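Local coordinates for proline dehydrogenase (Bradyrhizobium japonicum USDA 110, PDB 3HAZ), which probably oxidises proline to glutamate in two steps, joining an FAD-dependent proline dehydrogenase and an NAD-dependent 1-pyrroline-5-carboxylate dehydrogenase in one chain, at residues I352-A355 with Q356-L360; N939-V942 with N943-M946; I947-V951 with G952-F956. All coordinates share one frame; numbering follows the deposited sequence.

Interaction 1 (I352-A355 with Q356-L360)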
loop_
_atom_site.group_PDB
_atom_site.type_symbol
_atom_site.label_atom_id
_atom_site.label_comp_id
_atom_site.label_asym_id
_atom_site.label_seq_id
_atom_site.Cartn_x
_atom_site.Cartn_y
_atom_site.Cartn_z
ATOM N N ILE A 352 18.283 12.603 -27.255
ATOM C CA ILE A 352 18.119 12.095 -25.899
ATOM C C ILE A 352 19.103 10.951 -25.670
ATOM O O ILE A 352 19.834 10.936 -24.686
ATOM C CB ILE A 352 16.673 11.598 -25.624
ATOM C CG1 ILE A 352 15.663 12.732 -25.829
ATOM C CG2 ILE A 352 16.552 11.015 -24.205
ATOM C CD1 ILE A 352 16.004 14.004 -25.088
ATOM N N LYS A 353 19.119 9.995 -26.593
ATOM C CA LYS A 353 19.961 8.817 -26.444
ATOM C C LYS A 353 21.425 9.222 -26.372
ATOM O O LYS A 353 22.159 8.777 -25.487
ATOM C CB LYS A 353 19.730 7.827 -27.595
ATOM C CG LYS A 353 20.498 6.505 -27.448
ATOM C CD LYS A 353 20.033 5.484 -28.474
ATOM C CE LYS A 353 20.779 4.161 -28.323
ATOM N NZ LYS A 353 20.394 3.195 -29.400
ATOM N N ARG A 354 21.844 10.087 -27.293
ATOM C CA ARG A 354 23.241 10.493 -27.351
ATOM C C ARG A 354 23.708 11.160 -26.062
ATOM O O ARG A 354 24.794 10.872 -25.562
ATOM C CB ARG A 354 23.482 11.438 -28.529
ATOM C CG ARG A 354 23.574 10.744 -29.874
ATOM C CD ARG A 354 23.704 11.774 -30.975
ATOM N NE ARG A 354 23.975 11.168 -32.273
ATOM C CZ ARG A 354 24.518 11.824 -33.290
ATOM N NH1 ARG A 354 24.743 11.202 -34.441
ATOM N NH2 ARG A 354 24.840 13.105 -33.149
ATOM N N ALA A 355 22.901 12.076 -25.544
ATOM C CA ALA A 355 23.299 12.824 -24.362
ATOM C C ALA A 355 23.432 11.878 -23.163
ATOM O O ALA A 355 24.316 12.047 -22.330
ATOM C CB ALA A 355 22.309 13.951 -24.076
ATOM N N GLN A 356 22.561 10.876 -23.097
ATOM C CA GLN A 356 22.653 9.850 -22.060
ATOM C C GLN A 356 23.905 8.995 -22.225
ATOM O O GLN A 356 24.652 8.805 -21.271
ATOM C CB GLN A 356 21.395 8.974 -22.048
ATOM C CG GLN A 356 20.145 9.762 -21.669
ATOM C CD GLN A 356 18.905 8.908 -21.585
ATOM O OE1 GLN A 356 18.930 7.724 -21.910
ATOM N NE2 GLN A 356 17.802 9.511 -21.142
ATOM N N GLU A 357 24.137 8.492 -23.435
ATOM C CA GLU A 357 25.322 7.688 -23.709
ATOM C C GLU A 357 26.594 8.466 -23.396
ATOM O O GLU A 357 27.552 7.916 -22.865
ATOM C CB GLU A 357 25.349 7.260 -25.183
ATOM C CG GLU A 357 24.303 6.230 -25.569
ATOM C CD GLU A 357 24.283 5.967 -27.073
ATOM O OE1 GLU A 357 24.628 6.887 -27.847
ATOM O OE2 GLU A 357 23.923 4.843 -27.482
ATOM N N ARG A 358 26.591 9.750 -23.737
ATOM C CA ARG A 358 27.787 10.582 -23.634
ATOM C C ARG A 358 27.942 11.219 -22.261
ATOM O O ARG A 358 28.887 11.974 -22.026
ATOM C CB ARG A 358 27.767 11.660 -24.721
ATOM C CG ARG A 358 27.981 11.088 -26.128
ATOM C CD ARG A 358 27.554 12.055 -27.227
ATOM N NE ARG A 358 27.484 11.386 -28.528
ATOM C CZ ARG A 358 27.388 12.020 -29.694
ATOM N NH1 ARG A 358 27.348 13.345 -29.731
ATOM N NH2 ARG A 358 27.331 11.325 -30.827
ATOM N N GLY A 359 27.013 10.913 -21.361
ATOM C CA GLY A 359 27.053 11.434 -20.003
ATOM C C GLY A 359 27.178 12.944 -19.957
ATOM O O GLY A 359 28.013 13.482 -19.229
ATOM N N LEU A 360 26.359 13.630 -20.751
ATOM C CA LEU A 360 26.407 15.089 -20.828
ATOM C C LEU A 360 25.745 15.717 -19.611
ATOM O O LEU A 360 25.016 15.045 -18.878
ATOM C CB LEU A 360 25.725 15.585 -22.112
ATOM C CG LEU A 360 26.331 15.045 -23.404
ATOM C CD1 LEU A 360 25.811 15.825 -24.607
ATOM C CD2 LEU A 360 27.861 15.105 -23.338
#

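Interaction 2 (N939-V942 with N943-M946)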
loop_
_atom_site.group_PDB
_atom_site.type_symbol
_atom_site.label_atom_id
_atom_site.label_comp_id
_atom_site.label_asym_id
_atom_site.label_seq_id
_atom_site.Cartn_x
_atom_site.Cartn_y
_atom_site.Cartn_z
ATOM N N ASN A 939 28.472 -11.656 -25.208
ATOM C CA ASN A 939 27.861 -10.360 -25.475
ATOM C C ASN A 939 27.403 -10.277 -26.922
ATOM O O ASN A 939 28.215 -10.360 -27.851
ATOM C CB ASN A 939 28.835 -9.219 -25.152
ATOM C CG ASN A 939 29.018 -9.009 -23.650
ATOM O OD1 ASN A 939 29.802 -9.702 -23.003
ATOM N ND2 ASN A 939 28.303 -8.036 -23.098
ATOM N N ILE A 940 26.092 -10.147 -27.101
ATOM C CA ILE A 940 25.489 -10.039 -28.427
ATOM C C ILE A 940 24.965 -8.618 -28.609
ATOM O O ILE A 940 24.229 -8.094 -27.768
ATOM C CB ILE A 940 24.368 -11.091 -28.608
ATOM C CG1 ILE A 940 24.951 -12.501 -28.421
ATOM C CG2 ILE A 940 23.682 -10.957 -29.971
ATOM C CD1 ILE A 940 23.933 -13.610 -28.541
ATOM N N TYR A 941 25.393 -7.981 -29.690
ATOM C CA TYR A 941 24.983 -6.618 -29.997
ATOM C C TYR A 941 24.184 -6.603 -31.302
ATOM O O TYR A 941 24.661 -7.067 -32.344
ATOM C CB TYR A 941 26.207 -5.718 -30.142
ATOM C CG TYR A 941 26.979 -5.470 -28.861
ATOM C CD1 TYR A 941 28.145 -6.178 -28.576
ATOM C CD2 TYR A 941 26.556 -4.505 -27.952
ATOM C CE1 TYR A 941 28.867 -5.934 -27.415
ATOM C CE2 TYR A 941 27.265 -4.256 -26.788
ATOM C CZ TYR A 941 28.417 -4.971 -26.519
ATOM O OH TYR A 941 29.114 -4.716 -25.351
ATOM N N VAL A 942 22.976 -6.065 -31.238
ATOM C CA VAL A 942 22.068 -6.088 -32.374
ATOM C C VAL A 942 21.855 -4.691 -32.948
ATOM O O VAL A 942 21.394 -3.786 -32.251
ATOM C CB VAL A 942 20.709 -6.699 -31.974
ATOM C CG1 VAL A 942 19.750 -6.745 -33.179
ATOM C CG2 VAL A 942 20.923 -8.089 -31.393
ATOM N N ASN A 943 22.211 -4.520 -34.217
ATOM C CA ASN A 943 21.962 -3.267 -34.917
ATOM C C ASN A 943 22.696 -2.090 -34.282
ATOM O O ASN A 943 22.205 -0.964 -34.288
ATOM C CB ASN A 943 20.452 -2.995 -35.010
ATOM C CG ASN A 943 19.744 -3.958 -35.963
ATOM O OD1 ASN A 943 20.377 -4.565 -36.830
ATOM N ND2 ASN A 943 18.428 -4.104 -35.800
ATOM N N ARG A 944 23.874 -2.374 -33.734
ATOM C CA ARG A 944 24.784 -1.353 -33.222
ATOM C C ARG A 944 26.209 -1.907 -33.250
ATOM O O ARG A 944 26.426 -3.071 -33.591
ATOM C CB ARG A 944 24.406 -0.931 -31.797
ATOM C CG ARG A 944 24.306 -2.087 -30.798
ATOM C CD ARG A 944 24.590 -1.605 -29.379
ATOM N NE ARG A 944 26.021 -1.379 -29.181
ATOM C CZ ARG A 944 26.569 -0.924 -28.059
ATOM N NH1 ARG A 944 27.887 -0.765 -27.986
ATOM N NH2 ARG A 944 25.804 -0.624 -27.013
ATOM N N ASN A 945 27.186 -1.088 -32.891
ATOM C CA ASN A 945 28.555 -1.588 -32.855
ATOM C C ASN A 945 28.767 -2.588 -31.705
ATOM O O ASN A 945 27.918 -2.716 -30.820
ATOM C CB ASN A 945 29.558 -0.437 -32.800
ATOM C CG ASN A 945 29.623 0.207 -31.438
ATOM O OD1 ASN A 945 29.618 -0.474 -30.419
ATOM N ND2 ASN A 945 29.689 1.531 -31.414
ATOM N N MET A 946 29.890 -3.301 -31.734
ATOM C CA MET A 946 30.138 -4.400 -30.796
ATOM C C MET A 946 31.051 -4.026 -29.622
ATOM O O MET A 946 31.485 -4.896 -28.874
ATOM C CB MET A 946 30.755 -5.594 -31.540
ATOM C CG MET A 946 29.846 -6.227 -32.584
ATOM S SD MET A 946 30.744 -7.123 -33.879
ATOM C CE MET A 946 31.697 -8.293 -32.905
HETATM O O HOH W 1 31.584 -4.973 -25.938
#

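Interaction 3 (I947-V951 with G952-F956). With NAD (nicotinamide-adenine-dinucleotide), chain D; SO4 (sulfate ion), chain E.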
loop_
_atom_site.group_PDB
_atom_site.type_symbol
_atom_site.label_atom_id
_atom_site.label_comp_id
_atom_site.label_asym_id
_atom_site.label_seq_id
_atom_site.Cartn_x
_atom_site.Cartn_y
_atom_site.Cartn_z
ATOM N N ILE A 947 31.345 -2.740 -29.460
ATOM C CA ILE A 947 32.365 -2.326 -28.510
ATOM C C ILE A 947 31.864 -1.350 -27.441
ATOM O O ILE A 947 30.761 -0.822 -27.524
ATOM C CB ILE A 947 33.560 -1.686 -29.238
ATOM C CG1 ILE A 947 33.145 -0.356 -29.869
ATOM C CG2 ILE A 947 34.132 -2.640 -30.292
ATOM C CD1 ILE A 947 34.319 0.454 -30.387
ATOM N N GLY A 948 32.694 -1.124 -26.429
ATOM C CA GLY A 948 32.423 -0.121 -25.413
ATOM C C GLY A 948 31.365 -0.518 -24.399
ATOM O O GLY A 948 30.543 0.309 -24.003
ATOM N N ALA A 949 31.389 -1.781 -23.980
ATOM C CA ALA A 949 30.468 -2.270 -22.965
ATOM C C ALA A 949 30.445 -1.312 -21.780
ATOM O O ALA A 949 31.491 -0.849 -21.326
ATOM C CB ALA A 949 30.862 -3.664 -22.516
ATOM N N VAL A 950 29.246 -1.002 -21.297
ATOM C CA VAL A 950 29.081 -0.050 -20.210
ATOM C C VAL A 950 28.848 -0.785 -18.891
ATOM O O VAL A 950 27.985 -1.657 -18.805
ATOM C CB VAL A 950 27.920 0.918 -20.485
ATOM C CG1 VAL A 950 27.673 1.806 -19.270
ATOM C CG2 VAL A 950 28.220 1.766 -21.729
ATOM N N VAL A 951 29.626 -0.429 -17.870
ATOM C CA VAL A 951 29.517 -1.071 -16.550
ATOM C C VAL A 951 28.088 -1.003 -16.006
ATOM O O VAL A 951 27.474 0.068 -15.962
ATOM C CB VAL A 951 30.485 -0.438 -15.521
ATOM C CG1 VAL A 951 30.235 -1.008 -14.119
ATOM C CG2 VAL A 951 31.947 -0.646 -15.955
ATOM N N GLY A 952 27.565 -2.157 -15.602
ATOM C CA GLY A 952 26.230 -2.236 -15.042
ATOM C C GLY A 952 25.143 -2.238 -16.100
ATOM O O GLY A 952 23.967 -2.412 -15.783
ATOM N N VAL A 953 25.531 -2.044 -17.356
ATOM C CA VAL A 953 24.571 -2.007 -18.460
ATOM C C VAL A 953 24.788 -3.201 -19.387
ATOM O O VAL A 953 23.864 -3.969 -19.645
ATOM C CB VAL A 953 24.688 -0.693 -19.247
ATOM C CG1 VAL A 953 23.714 -0.676 -20.438
ATOM C CG2 VAL A 953 24.443 0.493 -18.314
ATOM N N GLN A 954 26.012 -3.347 -19.888
ATOM C CA GLN A 954 26.409 -4.565 -20.586
ATOM C C GLN A 954 27.457 -5.320 -19.771
ATOM O O GLN A 954 28.660 -5.133 -19.982
ATOM C CB GLN A 954 26.960 -4.269 -21.990
ATOM C CG GLN A 954 25.923 -3.700 -22.956
ATOM C CD GLN A 954 26.020 -2.198 -23.101
ATOM O OE1 GLN A 954 27.087 -1.616 -22.897
ATOM N NE2 GLN A 954 24.908 -1.559 -23.475
ATOM N N PRO A 955 27.009 -6.157 -18.821
ATOM C CA PRO A 955 27.979 -7.027 -18.140
ATOM C C PRO A 955 28.781 -7.726 -19.219
ATOM O O PRO A 955 28.197 -8.299 -20.141
ATOM C CB PRO A 955 27.092 -8.019 -17.387
ATOM C CG PRO A 955 25.836 -7.223 -17.094
ATOM C CD PRO A 955 25.638 -6.338 -18.308
ATOM N N PHE A 956 30.099 -7.639 -19.130
ATOM C CA PHE A 956 30.946 -8.017 -20.237
ATOM C C PHE A 956 31.820 -9.227 -19.919
ATOM O O PHE A 956 32.399 -9.317 -18.841
ATOM C CB PHE A 956 31.809 -6.826 -20.658
ATOM C CG PHE A 956 32.691 -7.120 -21.832
ATOM C CD1 PHE A 956 32.211 -6.977 -23.126
ATOM C CD2 PHE A 956 33.994 -7.557 -21.648
ATOM C CE1 PHE A 956 33.015 -7.262 -24.217
ATOM C CE2 PHE A 956 34.808 -7.837 -22.738
ATOM C CZ PHE A 956 34.316 -7.687 -24.021
HETATM P PA NAD D . 48.982 -11.290 -22.282
HETATM O O1A NAD D . 48.504 -12.851 -22.125
HETATM O O2A NAD D . 50.064 -11.198 -23.276
HETATM O O5B NAD D . 49.529 -10.783 -20.789
HETATM C C5B NAD D . 48.693 -9.951 -19.995
HETATM C C4B NAD D . 49.159 -9.921 -18.531
HETATM O O4B NAD D . 49.589 -11.225 -17.982
HETATM C C3B NAD D . 50.423 -9.013 -18.242
HETATM O O3B NAD D . 50.396 -8.092 -17.195
HETATM C C2B NAD D . 51.554 -10.032 -18.352
HETATM O O2B NAD D . 52.883 -9.640 -18.087
HETATM C C1B NAD D . 50.962 -11.151 -17.611
HETATM N N9A NAD D . 51.638 -12.420 -17.920
HETATM C C8A NAD D . 52.304 -12.747 -19.057
HETATM N N7A NAD D . 52.787 -14.081 -18.914
HETATM C C5A NAD D . 52.386 -14.555 -17.643
HETATM C C6A NAD D . 52.585 -15.770 -16.997
HETATM N N6A NAD D . 53.331 -16.826 -17.662
HETATM N N1A NAD D . 52.082 -15.969 -15.752
HETATM C C2A NAD D . 51.371 -14.960 -15.124
HETATM N N3A NAD D . 51.175 -13.763 -15.758
HETATM C C4A NAD D . 51.685 -13.561 -17.022
HETATM O O3 NAD D . 47.684 -10.313 -22.703
HETATM P PN NAD D . 47.965 -8.779 -23.307
HETATM O O1N NAD D . 49.064 -8.878 -24.554
HETATM O O2N NAD D . 48.479 -7.913 -22.244
HETATM O O5D NAD D . 46.543 -8.131 -23.891
HETATM C C5D NAD D . 45.966 -8.654 -25.079
HETATM C C4D NAD D . 45.009 -9.835 -24.808
HETATM O O4D NAD D . 44.129 -9.718 -23.608
HETATM C C3D NAD D . 44.038 -10.363 -25.950
HETATM O O3D NAD D . 44.125 -11.705 -26.364
HETATM C C2D NAD D . 42.688 -9.831 -25.421
HETATM O O2D NAD D . 41.476 -10.099 -26.099
HETATM C C1D NAD D . 42.818 -10.095 -23.977
HETATM N N1N NAD D . 41.857 -9.242 -23.265
HETATM C C2N NAD D . 40.584 -9.754 -22.951
HETATM C C3N NAD D . 39.618 -8.907 -22.259
HETATM C C7N NAD D . 38.230 -9.471 -21.907
HETATM O O7N NAD D . 37.532 -8.869 -21.171
HETATM N N7N NAD D . 37.844 -10.791 -22.361
HETATM C C4N NAD D . 39.977 -7.513 -21.898
HETATM C C5N NAD D . 41.243 -7.008 -22.207
HETATM C C6N NAD D . 42.226 -7.865 -22.906
HETATM S S SO4 E . 35.150 -2.979 -24.920
HETATM O O1 SO4 E . 33.810 -3.568 -24.884
HETATM O O2 SO4 E . 36.137 -4.025 -24.649
HETATM O O3 SO4 E . 35.426 -2.399 -26.230
HETATM O O4 SO4 E . 35.231 -1.921 -23.917
HETATM O O HOH W 2 27.727 0.401 -25.018
#

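Interaction 1 (I352-A355 with Q356-L360)
Leu360 N reaches back to Ala355 O at 3.0 Å, the long bond of a Schellman motif that ends helix 348-357 in the proline dehydrogenase barrel. Its companion bond joins Gly359 N to Gln356 O (3.2 Å), and Gly359 supplies the positive phi of 53° at the point where the chain leaves the helix. The apolar half of the motif is present as well: Leu360 CD1 rests on Ala355 CB at 4.0 Å. Before this cap the helix is regular, with Ile352 O, Lys353 O and Arg354 O accepting in turn from the backbone nitrogens of Gln356, Glu357 and Arg358.

Among the charged side chains, Arg354 and Arg358 lie side by side and point the same way, their guanidinium planes 28° apart. Each has CG anti to its carbonyl carbon and an extended chain as far as NE, which carries both groups out from the helix in the same direction. Arg358 NH2 sits 3.7 Å from Arg354 NE, over a face of the Arg354 guanidinium, displaced toward its rim. Such a pairing of like charges is likely to be eased by Asp285, which makes salt bridges to Arg354 NH2 and Arg358 NH1, and by Glu520, a second salt-bridge partner of Arg358 NH1.

Lys353 and Glu357 have opposite charges but form no salt bridge, since NZ of the lysine stays 4.3 Å from OE2 of the glutamate. What touches that carboxylate is a methylene, Lys353 CE, while NZ is hydrogen-bonded to Gly640 O of the second subunit.

On the buried side, Gln356 runs alongside Ile352. Its amide is held through NE2 by Tyr363 OH and through OE1 by Thr639 N of the second subunit; NE2 also lies 3.6 Å from the methyl CG2 of Ile352.

Interaction 2 (N939-V942 with N943-M946)
The ring of Tyr941 is the surface against which Arg944, Asn945 and Met946 fold back as the chain leaves strand 939-942. This is the last strand, within the chain, of the seven-stranded mixed sheet in the aldehyde dehydrogenase part, and a strand of the second subunit continues the sheet in parallel beyond it.

The turn starts at Asn943, whose positive phi of 62° breaks the extended strand, and the chain turns back over residues 943-946. Its CG packs against Val942 CG1, and its OD1 is hydrogen-bonded to Ser922 N.

Arg944 comes next. Its CG lies between the backbone N and the carbonyl carbon (chi1 55°), and a bend at chi3 brings the guanidinium back to the ring. Tyr941 CD2 stands over one guanidinium face, 3.4 Å from Arg944 NE, with the two planes inclined at 41°. Arg944 also grips Asn945 side-on, NE to the backbone O at 2.8 Å and NH1 to OD1 at 3.0 Å, while its NH2 makes a salt bridge to Glu641 of the second subunit. A leucine in its place would probably cost Glu641 of the second subunit this salt bridge and leave the two Asn945 oxygens without these donors.

Asn945 adds its backbone carbonyl, which approaches the ring obliquely, O lying 3.5 Å from Tyr941 CG.

Met946 completes the turn. Its backbone carbonyl carbon covers a face of the tyrosine ring, and its CB packs 4.0 Å from Tyr941 CD1. One water then joins the ends: it accepts from Tyr941 OH at 2.6 Å and donates to Met946 O at 2.9 Å.

Interaction 3 (I947-V951 with G952-F956)
A type II beta-turn at residues 950-953 folds a loop of the aldehyde dehydrogenase part back on itself, bringing Phe956 into the NAD pocket. Gly952 takes the third position with a phi of 80°. Val950 O closes the turn by accepting from Val953 N at 2.9 Å, a donor 38° out of the carbonyl plane, and accepts a second bond from Gln954 N at 2.8 Å, which lies in that plane. Gln954 returns the bond through its side chain. The bend at chi2 (100°) aims OE1 at Val950 N, 2.8 Å away, and a water links the same OE1 to Gly948 O. Val950 and Val953, the first and last residues of the turn, lie side by side, CG1 of the former 3.6 Å from CG2 of the latter.

Further toward the active site, Ala949 CB meets Phe956 CD1 at 3.6 Å, approaching the ring obliquely. The opposite rim of the phenyl ring carries CE2, which lies 3.3 Å from O7N of the nicotinamide amide, near the ring plane. Beside it the backbone binds a sulfate, with Gly948 N donating to O3 at 3.0 Å and Ala949 N to O1 at 3.1 Å; Ser795 OG and Arg793 NH1 are also hydrogen-bonded to it. As in related enzymes of this activity, the sulfate probably marks where the substrate carboxylate binds.

Around the loop, Phe956 touches Cys794, a predicted active-site residue, and Asn939 of strand 939-942. Val951 packs on Phe617 and Tyr620 of helix 604-629, and Gln954 NE2 is hydrogen-bonded to Asn643 OD1 of the second subunit.

Following the chain, interaction 1 ends a helix of the proline dehydrogenase part long before interactions 2 and 3 occur back to back in the aldehyde dehydrogenase part. Each joins continuous segments and so closes only a local turn: the helix end, the strand's exit and the beta-turn. In series, none nests in or crosses another. Interactions 2 and 3 touch: Asn939 ND2 lies 3.0 Å from Pro955 O, a probable hydrogen bond that ties the start of strand 939-942 to Pro955 near the end of segment 952-956, and Tyr941 OH packs on Ala949 CB. Interaction 1 touches neither, its nearest atoms about 6 Å from each. Residues 639-643 of the second subunit supply polar partners to all three.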